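Local coordinates for protein (S)-ureidoglycine--glyoxylate transaminase (Bacillus subtilis, PDB 3ISL) that catalyses a pyridoxal 5'-phosphate-dependent transamination between (S)-ureidoglycine and glyoxylate, giving oxalurate and glycine in purine catabolism, at residues A[145-150]-A[361-366]; A[117-122]-A[354-359]; A[92-97]-A[151-156]. All blocks are in the same frame, centred on the assembly; numbering follows the deposited sequence.

Interaction 1. Residues A[145-150]-A[361-366]. With PLP (pyridoxal-5'-phosphate), chain C.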
loop_
_atom_site.group_PDB
_atom_site.type_symbol
_atom_site.label_atom_id
_atom_site.label_comp_id
_atom_site.label_asym_id
_atom_site.label_seq_id
_atom_site.Cartn_x
_atom_site.Cartn_y
_atom_site.Cartn_z
ATOM N N GLY A 145 17.089 1.413 -14.332
ATOM C CA GLY A 145 17.176 2.828 -14.729
ATOM C C GLY A 145 17.217 3.687 -13.448
ATOM O O GLY A 145 16.291 3.615 -12.614
ATOM N N GLU A 146 18.281 4.480 -13.267
ATOM C CA GLU A 146 18.364 5.403 -12.085
ATOM C C GLU A 146 17.842 6.738 -12.504
ATOM O O GLU A 146 18.520 7.421 -13.322
ATOM C CB GLU A 146 19.837 5.724 -11.706
ATOM C CG GLU A 146 20.534 4.746 -10.824
ATOM C CD GLU A 146 20.051 4.795 -9.399
ATOM O OE1 GLU A 146 19.403 5.779 -9.003
ATOM O OE2 GLU A 146 20.354 3.859 -8.651
ATOM N N THR A 147 16.698 7.155 -11.938
ATOM C CA THR A 147 16.131 8.413 -12.271
ATOM C C THR A 147 16.948 9.485 -11.632
ATOM O O THR A 147 16.915 10.611 -12.117
ATOM C CB THR A 147 14.657 8.602 -11.791
ATOM O OG1 THR A 147 14.583 8.304 -10.397
ATOM C CG2 THR A 147 13.745 7.671 -12.528
ATOM N N SER A 148 17.654 9.154 -10.547
ATOM C CA SER A 148 18.455 10.136 -9.834
ATOM C C SER A 148 19.552 10.688 -10.751
ATOM O O SER A 148 19.944 11.817 -10.636
ATOM C CB SER A 148 19.074 9.514 -8.545
ATOM O OG SER A 148 19.973 8.434 -8.880
ATOM N N THR A 149 20.063 9.864 -11.642
ATOM C CA THR A 149 21.174 10.260 -12.513
ATOM C C THR A 149 20.765 10.296 -13.995
ATOM O O THR A 149 21.453 10.845 -14.810
ATOM C CB THR A 149 22.435 9.396 -12.309
ATOM O OG1 THR A 149 22.274 8.086 -12.863
ATOM C CG2 THR A 149 22.855 9.312 -10.789
ATOM N N GLY A 150 19.605 9.750 -14.313
ATOM C CA GLY A 150 19.122 9.654 -15.700
ATOM C C GLY A 150 19.795 8.600 -16.571
ATOM O O GLY A 150 19.717 8.695 -17.801
ATOM N N ILE A 361 21.152 20.080 -11.674
ATOM C CA ILE A 361 20.268 19.631 -12.744
ATOM C C ILE A 361 18.819 19.749 -12.378
ATOM O O ILE A 361 18.442 19.610 -11.208
ATOM C CB ILE A 361 20.514 18.123 -13.187
ATOM C CG1 ILE A 361 20.565 17.151 -11.996
ATOM C CG2 ILE A 361 21.711 17.989 -14.087
ATOM C CD1 ILE A 361 20.342 15.626 -12.388
ATOM N N TRP A 362 17.994 19.989 -13.383
ATOM C CA TRP A 362 16.559 19.637 -13.238
ATOM C C TRP A 362 16.384 18.344 -13.937
ATOM O O TRP A 362 17.120 18.081 -14.861
ATOM C CB TRP A 362 15.613 20.631 -13.892
ATOM C CG TRP A 362 15.713 22.043 -13.403
ATOM C CD1 TRP A 362 15.212 22.579 -12.215
ATOM C CD2 TRP A 362 16.283 23.141 -14.134
ATOM N NE1 TRP A 362 15.470 23.966 -12.179
ATOM C CE2 TRP A 362 16.124 24.325 -13.338
ATOM C CE3 TRP A 362 16.939 23.237 -15.375
ATOM C CZ2 TRP A 362 16.618 25.604 -13.758
ATOM C CZ3 TRP A 362 17.425 24.502 -15.800
ATOM C CH2 TRP A 362 17.279 25.666 -14.973
ATOM N N ARG A 363 15.395 17.545 -13.516
ATOM C CA ARG A 363 15.079 16.313 -14.214
ATOM C C ARG A 363 13.669 16.391 -14.789
ATOM O O ARG A 363 12.698 16.564 -14.066
ATOM C CB ARG A 363 15.235 15.095 -13.288
ATOM C CG ARG A 363 16.640 14.937 -12.754
ATOM C CD ARG A 363 16.720 13.804 -11.765
ATOM N NE ARG A 363 16.124 14.193 -10.509
ATOM C CZ ARG A 363 15.373 13.394 -9.759
ATOM N NH1 ARG A 363 15.136 12.145 -10.110
ATOM N NH2 ARG A 363 14.881 13.854 -8.631
ATOM N N ILE A 364 13.548 16.239 -16.105
ATOM C CA ILE A 364 12.225 16.343 -16.697
ATOM C C ILE A 364 11.876 14.902 -17.115
ATOM O O ILE A 364 12.600 14.318 -17.912
ATOM C CB ILE A 364 12.175 17.282 -17.863
ATOM C CG1 ILE A 364 12.739 18.673 -17.457
ATOM C CG2 ILE A 364 10.718 17.323 -18.515
ATOM C CD1 ILE A 364 12.736 19.745 -18.562
ATOM N N GLY A 365 10.791 14.368 -16.533
ATOM C CA GLY A 365 10.278 13.012 -16.820
ATOM C C GLY A 365 9.358 13.102 -18.027
ATOM O O GLY A 365 8.677 14.148 -18.216
ATOM N N THR A 366 9.378 12.090 -18.897
ATOM C CA THR A 366 8.409 11.986 -20.020
ATOM C C THR A 366 7.962 10.536 -19.915
ATOM O O THR A 366 8.420 9.715 -20.664
ATOM C CB THR A 366 9.071 12.235 -21.440
ATOM O OG1 THR A 366 10.332 11.554 -21.498
ATOM C CG2 THR A 366 9.325 13.709 -21.696
HETATM N N1 PLP C . 13.334 2.612 -7.421
HETATM C C2 PLP C . 13.580 3.524 -8.550
HETATM C C2A PLP C . 14.505 3.295 -9.588
HETATM C C3 PLP C . 12.896 4.740 -8.678
HETATM O O3 PLP C . 13.119 5.586 -9.734
HETATM C C4 PLP C . 11.940 5.144 -7.774
HETATM C C4A PLP C . 11.191 6.516 -7.991
HETATM C C5 PLP C . 11.665 4.309 -6.698
HETATM C C6 PLP C . 12.341 3.065 -6.486
HETATM C C5A PLP C . 10.662 4.814 -5.714
HETATM O O4P PLP C . 9.681 3.906 -5.530
HETATM P P PLP C . 8.559 4.446 -4.555
HETATM O O1P PLP C . 8.727 5.928 -4.241
HETATM O O2P PLP C . 8.728 3.373 -3.296
HETATM O O3P PLP C . 7.058 4.118 -5.234
HETATM O O HOH W 1 12.917 10.651 -8.626
#

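Interaction 2. Residues A[117-122]-A[354-359]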
loop_
_atom_site.group_PDB
_atom_site.type_symbol
_atom_site.label_atom_id
_atom_site.label_comp_id
_atom_site.label_asym_id
_atom_site.label_seq_id
_atom_site.Cartn_x
_atom_site.Cartn_y
_atom_site.Cartn_z
ATOM N N CYS A 117 30.214 3.528 -9.191
ATOM C CA CYS A 117 30.814 4.384 -10.198
ATOM C C CYS A 117 30.263 5.803 -10.169
ATOM O O CYS A 117 29.289 6.085 -9.458
ATOM C CB CYS A 117 30.715 3.794 -11.626
ATOM S SG CYS A 117 29.052 3.656 -12.246
ATOM N N GLU A 118 30.891 6.669 -10.979
ATOM C CA GLU A 118 30.512 8.049 -11.044
ATOM C C GLU A 118 29.060 8.272 -11.472
ATOM O O GLU A 118 28.622 7.767 -12.495
ATOM C CB GLU A 118 31.425 8.829 -12.007
ATOM C CG GLU A 118 31.763 10.163 -11.416
ATOM C CD GLU A 118 32.159 11.242 -12.401
ATOM O OE1 GLU A 118 33.075 12.015 -12.033
ATOM O OE2 GLU A 118 31.553 11.366 -13.489
ATOM N N TRP A 119 28.368 9.128 -10.724
ATOM C CA TRP A 119 27.013 9.490 -11.066
ATOM C C TRP A 119 27.022 10.195 -12.414
ATOM O O TRP A 119 27.800 11.134 -12.628
ATOM C CB TRP A 119 26.327 10.305 -9.968
ATOM C CG TRP A 119 25.945 9.496 -8.784
ATOM C CD1 TRP A 119 26.505 8.322 -8.374
ATOM C CD2 TRP A 119 24.912 9.803 -7.839
ATOM N NE1 TRP A 119 25.889 7.883 -7.218
ATOM C CE2 TRP A 119 24.886 8.757 -6.890
ATOM C CE3 TRP A 119 23.989 10.848 -7.716
ATOM C CZ2 TRP A 119 23.994 8.735 -5.816
ATOM C CZ3 TRP A 119 23.073 10.814 -6.653
ATOM C CH2 TRP A 119 23.104 9.762 -5.716
ATOM N N GLY A 120 26.203 9.664 -13.324
ATOM C CA GLY A 120 26.094 10.159 -14.692
ATOM C C GLY A 120 26.712 9.183 -15.677
ATOM O O GLY A 120 26.605 9.372 -16.891
ATOM N N THR A 121 27.387 8.150 -15.167
ATOM C CA THR A 121 27.937 7.110 -16.029
ATOM C C THR A 121 27.332 5.762 -15.575
ATOM O O THR A 121 26.519 5.727 -14.597
ATOM C CB THR A 121 29.517 7.060 -15.983
ATOM O OG1 THR A 121 29.942 6.405 -14.787
ATOM C CG2 THR A 121 30.169 8.483 -16.033
ATOM N N VAL A 122 27.708 4.675 -16.257
ATOM C CA VAL A 122 27.313 3.300 -15.861
ATOM C C VAL A 122 28.587 2.415 -15.852
ATOM O O VAL A 122 29.598 2.819 -16.374
ATOM C CB VAL A 122 26.194 2.660 -16.793
ATOM C CG1 VAL A 122 24.894 3.516 -16.842
ATOM C CG2 VAL A 122 26.719 2.350 -18.240
ATOM N N PHE A 354 18.325 16.248 -5.112
ATOM C CA PHE A 354 18.820 16.404 -3.741
ATOM C C PHE A 354 20.024 15.466 -3.547
ATOM O O PHE A 354 20.129 14.438 -4.236
ATOM C CB PHE A 354 17.667 16.265 -2.719
ATOM C CG PHE A 354 16.644 17.393 -2.822
ATOM C CD1 PHE A 354 16.951 18.691 -2.337
ATOM C CD2 PHE A 354 15.397 17.186 -3.454
ATOM C CE1 PHE A 354 16.008 19.767 -2.453
ATOM C CE2 PHE A 354 14.441 18.252 -3.585
ATOM C CZ PHE A 354 14.753 19.544 -3.090
ATOM N N GLY A 355 20.980 15.830 -2.699
ATOM C CA GLY A 355 22.219 15.016 -2.656
ATOM C C GLY A 355 23.221 15.562 -3.661
ATOM O O GLY A 355 23.155 16.733 -4.000
ATOM N N PRO A 356 24.120 14.708 -4.182
ATOM C CA PRO A 356 25.290 15.136 -4.977
ATOM C C PRO A 356 24.985 16.003 -6.220
ATOM O O PRO A 356 25.801 16.877 -6.592
ATOM C CB PRO A 356 25.965 13.811 -5.388
ATOM C CG PRO A 356 25.389 12.763 -4.488
ATOM C CD PRO A 356 24.026 13.246 -4.064
ATOM N N LEU A 357 23.839 15.760 -6.849
ATOM C CA LEU A 357 23.422 16.542 -8.010
ATOM C C LEU A 357 22.563 17.763 -7.624
ATOM O O LEU A 357 22.091 18.502 -8.503
ATOM C CB LEU A 357 22.734 15.628 -9.060
ATOM C CG LEU A 357 23.620 14.435 -9.490
ATOM C CD1 LEU A 357 23.020 13.682 -10.648
ATOM C CD2 LEU A 357 25.036 14.901 -9.856
ATOM N N ALA A 358 22.405 17.998 -6.311
ATOM C CA ALA A 358 21.604 19.128 -5.830
ATOM C C ALA A 358 22.179 20.402 -6.439
ATOM O O ALA A 358 23.394 20.618 -6.396
ATOM C CB ALA A 358 21.613 19.205 -4.282
ATOM N N GLY A 359 21.304 21.173 -7.071
ATOM C CA GLY A 359 21.656 22.447 -7.690
ATOM C C GLY A 359 22.329 22.334 -9.049
ATOM O O GLY A 359 22.658 23.351 -9.665
#

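Interaction 3. Residues A[92-97]-A[151-156]. With PLP (pyridoxal-5'-phosphate), chain C.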
loop_
_atom_site.group_PDB
_atom_site.type_symbol
_atom_site.label_atom_id
_atom_site.label_comp_id
_atom_site.label_asym_id
_atom_site.label_seq_id
_atom_site.Cartn_x
_atom_site.Cartn_y
_atom_site.Cartn_z
ATOM N N PRO A 92 25.910 -3.431 -7.699
ATOM C CA PRO A 92 26.632 -2.377 -8.400
ATOM C C PRO A 92 25.752 -1.134 -8.386
ATOM O O PRO A 92 24.662 -1.168 -8.905
ATOM C CB PRO A 92 26.804 -2.924 -9.847
ATOM C CG PRO A 92 26.290 -4.335 -9.844
ATOM C CD PRO A 92 25.292 -4.390 -8.625
ATOM N N ILE A 93 26.279 -0.041 -7.848
ATOM C CA ILE A 93 25.558 1.190 -7.595
ATOM C C ILE A 93 26.022 2.337 -8.484
ATOM O O ILE A 93 27.201 2.690 -8.498
ATOM C CB ILE A 93 25.777 1.569 -6.151
ATOM C CG1 ILE A 93 25.096 0.527 -5.233
ATOM C CG2 ILE A 93 25.212 2.999 -5.837
ATOM C CD1 ILE A 93 25.755 0.563 -3.818
ATOM N N TYR A 94 25.106 2.903 -9.268
ATOM C CA TYR A 94 25.501 4.046 -10.122
ATOM C C TYR A 94 24.555 5.249 -9.907
ATOM O O TYR A 94 24.602 6.264 -10.627
ATOM C CB TYR A 94 25.596 3.620 -11.593
ATOM C CG TYR A 94 24.320 3.038 -12.160
ATOM C CD1 TYR A 94 23.946 1.702 -11.909
ATOM C CD2 TYR A 94 23.451 3.841 -12.898
ATOM C CE1 TYR A 94 22.780 1.215 -12.420
ATOM C CE2 TYR A 94 22.291 3.365 -13.410
ATOM C CZ TYR A 94 21.955 2.069 -13.195
ATOM O OH TYR A 94 20.755 1.669 -13.698
ATOM N N GLY A 95 23.702 5.133 -8.890
ATOM C CA GLY A 95 22.877 6.268 -8.493
ATOM C C GLY A 95 22.175 6.044 -7.179
ATOM O O GLY A 95 22.498 5.108 -6.463
ATOM N N ARG A 96 21.221 6.920 -6.862
ATOM C CA ARG A 96 20.628 6.937 -5.535
ATOM C C ARG A 96 19.901 5.656 -5.181
ATOM O O ARG A 96 19.951 5.224 -4.049
ATOM C CB ARG A 96 19.684 8.147 -5.345
ATOM C CG ARG A 96 18.599 7.924 -4.241
ATOM C CD ARG A 96 17.261 8.686 -4.566
ATOM N NE ARG A 96 17.482 10.103 -5.028
ATOM C CZ ARG A 96 16.825 10.742 -6.023
ATOM N NH1 ARG A 96 15.851 10.154 -6.738
ATOM N NH2 ARG A 96 17.171 11.988 -6.326
ATOM N N PHE A 97 19.200 5.052 -6.127
ATOM C CA PHE A 97 18.403 3.860 -5.793
ATOM C C PHE A 97 19.272 2.594 -5.568
ATOM O O PHE A 97 18.856 1.673 -4.862
ATOM C CB PHE A 97 17.190 3.721 -6.770
ATOM C CG PHE A 97 16.255 4.935 -6.723
ATOM C CD1 PHE A 97 15.245 5.018 -5.748
ATOM C CD2 PHE A 97 16.456 6.049 -7.579
ATOM C CE1 PHE A 97 14.418 6.148 -5.631
ATOM C CE2 PHE A 97 15.618 7.196 -7.479
ATOM C CZ PHE A 97 14.599 7.232 -6.491
ATOM N N ARG A 151 20.476 7.620 -15.968
ATOM C CA ARG A 151 21.187 6.591 -16.741
ATOM C C ARG A 151 20.420 5.310 -16.667
ATOM O O ARG A 151 19.799 5.046 -15.673
ATOM C CB ARG A 151 22.629 6.350 -16.234
ATOM C CG ARG A 151 23.512 7.599 -16.304
ATOM C CD ARG A 151 23.729 8.053 -17.749
ATOM N NE ARG A 151 22.869 9.104 -18.275
ATOM C CZ ARG A 151 22.720 10.291 -17.715
ATOM N NH1 ARG A 151 23.301 10.472 -16.565
ATOM N NH2 ARG A 151 21.992 11.257 -18.244
ATOM N N ILE A 152 20.393 4.610 -17.796
ATOM C CA ILE A 152 19.877 3.274 -17.911
ATOM C C ILE A 152 21.064 2.343 -18.162
ATOM O O ILE A 152 21.996 2.658 -18.953
ATOM C CB ILE A 152 18.724 3.174 -18.976
ATOM C CG1 ILE A 152 17.995 1.834 -18.877
ATOM C CG2 ILE A 152 19.167 3.512 -20.357
ATOM C CD1 ILE A 152 16.650 1.775 -19.767
ATOM N N HIS A 153 21.048 1.227 -17.443
ATOM C CA HIS A 153 22.154 0.214 -17.458
ATOM C C HIS A 153 21.820 -1.042 -18.292
ATOM O O HIS A 153 20.732 -1.599 -18.099
ATOM C CB HIS A 153 22.440 -0.237 -16.025
ATOM C CG HIS A 153 23.844 -0.678 -15.832
ATOM N ND1 HIS A 153 24.742 0.018 -15.050
ATOM C CD2 HIS A 153 24.542 -1.675 -16.415
ATOM C CE1 HIS A 153 25.923 -0.559 -15.123
ATOM N NE2 HIS A 153 25.831 -1.583 -15.953
ATOM N N PRO A 154 22.731 -1.484 -19.227
ATOM C CA PRO A 154 22.575 -2.759 -19.919
ATOM C C PRO A 154 22.519 -3.915 -18.914
ATOM O O PRO A 154 23.350 -3.985 -17.946
ATOM C CB PRO A 154 23.865 -2.850 -20.792
ATOM C CG PRO A 154 24.140 -1.419 -21.085
ATOM C CD PRO A 154 23.877 -0.727 -19.788
ATOM N N LEU A 155 21.537 -4.791 -19.092
ATOM C CA LEU A 155 21.358 -5.909 -18.157
ATOM C C LEU A 155 21.656 -7.341 -18.667
ATOM O O LEU A 155 21.795 -8.229 -17.860
ATOM C CB LEU A 155 19.937 -5.887 -17.549
ATOM C CG LEU A 155 19.515 -4.591 -16.844
ATOM C CD1 LEU A 155 18.084 -4.772 -16.379
ATOM C CD2 LEU A 155 20.475 -4.118 -15.693
ATOM N N LYS A 156 21.644 -7.574 -19.970
ATOM C CA LYS A 156 21.653 -8.935 -20.499
ATOM C C LYS A 156 22.971 -9.670 -20.127
ATOM O O LYS A 156 22.950 -10.838 -19.697
ATOM C CB LYS A 156 21.477 -8.943 -22.051
ATOM C CG LYS A 156 21.440 -10.340 -22.804
ATOM C CD LYS A 156 20.947 -10.088 -24.310
ATOM C CE LYS A 156 20.947 -11.320 -25.263
ATOM N NZ LYS A 156 20.401 -12.436 -24.470
HETATM N N1 PLP C . 13.334 2.612 -7.421
HETATM C C2 PLP C . 13.580 3.524 -8.550
HETATM C C2A PLP C . 14.505 3.295 -9.588
HETATM C C3 PLP C . 12.896 4.740 -8.678
HETATM O O3 PLP C . 13.119 5.586 -9.734
HETATM C C4 PLP C . 11.940 5.144 -7.774
HETATM C C4A PLP C . 11.191 6.516 -7.991
HETATM C C5 PLP C . 11.665 4.309 -6.698
HETATM C C6 PLP C . 12.341 3.065 -6.486
HETATM C C5A PLP C . 10.662 4.814 -5.714
HETATM O O4P PLP C . 9.681 3.906 -5.530
HETATM P P PLP C . 8.559 4.446 -4.555
HETATM O O1P PLP C . 8.727 5.928 -4.241
HETATM O O2P PLP C . 8.728 3.373 -3.296
HETATM O O3P PLP C . 7.058 4.118 -5.234
#

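Interaction 1. Residues A[145-150]-A[361-366]
Thr147 and Ser148, in the turn after the short strand 145-146, approach Ile361 and Arg363 on strand 361-365 with no backbone-to-backbone hydrogen bond between the segments, which leaves the bridging to side chains. The turn joins strands 145-146 and 151-152 into a beta hairpin, part of the cofactor-binding domain of a fold type I aminotransferase; strand 361-365 pairs antiparallel with 324-328 in the C-terminal part of the chain. Arginine suits its place because it is long enough to cross from strand to turn and ends in several N-H donors: with CG anti to the carbonyl carbon and a bend at chi3, the chain brings NH1 to the Thr147 carbonyl O at 3.1 Å. The N-H points fairly straight at the oxygen (154°), but the donor stands 71° out of the carbonyl plane, well off the lone pairs. NH2 of the same guanidinium binds Ser352 O, so two backbone carbonyls fix its rotation, and a water accepts from NH1. Replacing Arg363 with an alanine would probably leave the Thr147 and Ser352 carbonyls without these donors and open a gap beside the turn. Thr147 works on both sides: while its carbonyl meets the arginine, OG1, set between backbone N and carbonyl carbon (chi1 52°), hydrogen-bonds PLP O3 at 3.2 Å, either oxygen possibly donating. Ile361 adds a loose van der Waals touch, its CD1 lying 4.2 Å from the carbonyl O of Ser148. Behind the turn, the Glu146 carboxylate receives the backbone N-H groups of Phe97 and Gly98 at the start of helix 96-107, and Ser148, whose hydroxyl also pairs with Arg96 N, donates to Glu146 OE1 at 2.7 Å from above the carboxylate plane.

Interaction 2. Residues A[117-122]-A[354-359]
Two beta turns meet here, a type II turn from Glu118 to Thr121, in the loop between strand 111-116 and helix 125-135, and a type I turn from Gly355 to Ala358, just before strand 361-365. Trp119, second residue of its turn, directs its indole at Pro356 and Leu357, the two central residues of the other. Pro356 CG lies over the face of the six-membered ring, 4.0 Å from its centroid and 22° off the normal, a CH-pi contact displaced toward the rim. The next carbon of the proline ring, CD, stands 3.7 Å from Trp119 CZ3. Leu357 takes a different approach: its branch point CG comes in at the indole edge, 4.0 Å from Trp119 CE3, and thus face and edge of one ring are both used. Each turn is closed by its own backbone bond, Thr121 N to Glu118 O at 3.0 Å and Ala358 N to Gly355 O at 2.7 Å. Thr121 OG1 also donates to Glu118 O, in the carbonyl plane and on a lone pair, so two bonds grip that oxygen. Gly120 follows the tryptophan with a positive phi (109°), where a CB would collide with the carbonyl O of Trp119, and proline's restricted phi fits the second position of a type I turn. Arg96 and Tyr99 of helix 96-107 also touch the indole. Between the segments there is no hydrogen bond, which is consistent with the turns being held together by close packing and dispersion, the CH-pi contact among it.

Interaction 3. Residues A[92-97]-A[151-156]
Tyr94 and His153 form an aromatic pair that is neither a stack nor edge-to-face: the ring planes are inclined at 54° and the centroids lie 4.9 Å apart. The imidazole puts one atom over the phenol, ND1 standing 3.5 Å above one face near the rim, closest to CE1. Its CB, meanwhile, packs 3.4 Å from Tyr94 OH, a contact of carbon with oxygen; the hydroxyl's polar partner is Val143 O, to which it is hydrogen-bonded. The tyrosine gets there with CG lodged between its backbone N and carbonyl carbon (chi1 58°), while His153 holds CG opposite its own N. At the phenol edge, and near its plane, comes the carbonyl O of Arg151, 3.8 Å from Tyr94 CE2. Arg151 also offers its CB to the same carbon, but its chain then bends twice and carries the guanidinium away, so of its side chain the CB end makes the contact. Tyrosine suits this buried spot, since a flat ring can be packed on face and edge while its hydroxyl is satisfied by a main-chain oxygen. In the fold, Tyr94 stands just past the end of strand 88-93, on the beta-to-alpha connection into helix 96-107, and the partner segment runs out of the hairpin strand 151-152. Gly95, nearly fully extended, leads from the tyrosine toward helix 96-107, near whose start Phe97 meets the cofactor. The Phe97 ring lies over the pyridine, PLP C3 sitting above its centre and Phe97 CE1 coming within 3.4 Å of PLP C4; against the opposite face rests Arg96 CD.

In the fold
From the N terminus, the chain first lays down 92-97, then 117-122, and passes through 145-150 straight into 151-156, which closes the loop of interaction 3. Much later 354-359 closes interaction 2, and 361-366, directly after it, closes interaction 1. Each pair of contacts crosses, their segments alternating along the chain, and none nests within another. Interactions 1 and 3 share the hairpin of strands 145-146 and 151-152, and both reach PLP. Interaction 2 lies farther out, where Trp119 meets Thr149 CG2 and Leu357 meets Ser148 O. Together they join the ends of strands 88-93 and 111-116, the hairpin, and the C-terminal strand 361-365 with its preceding loop.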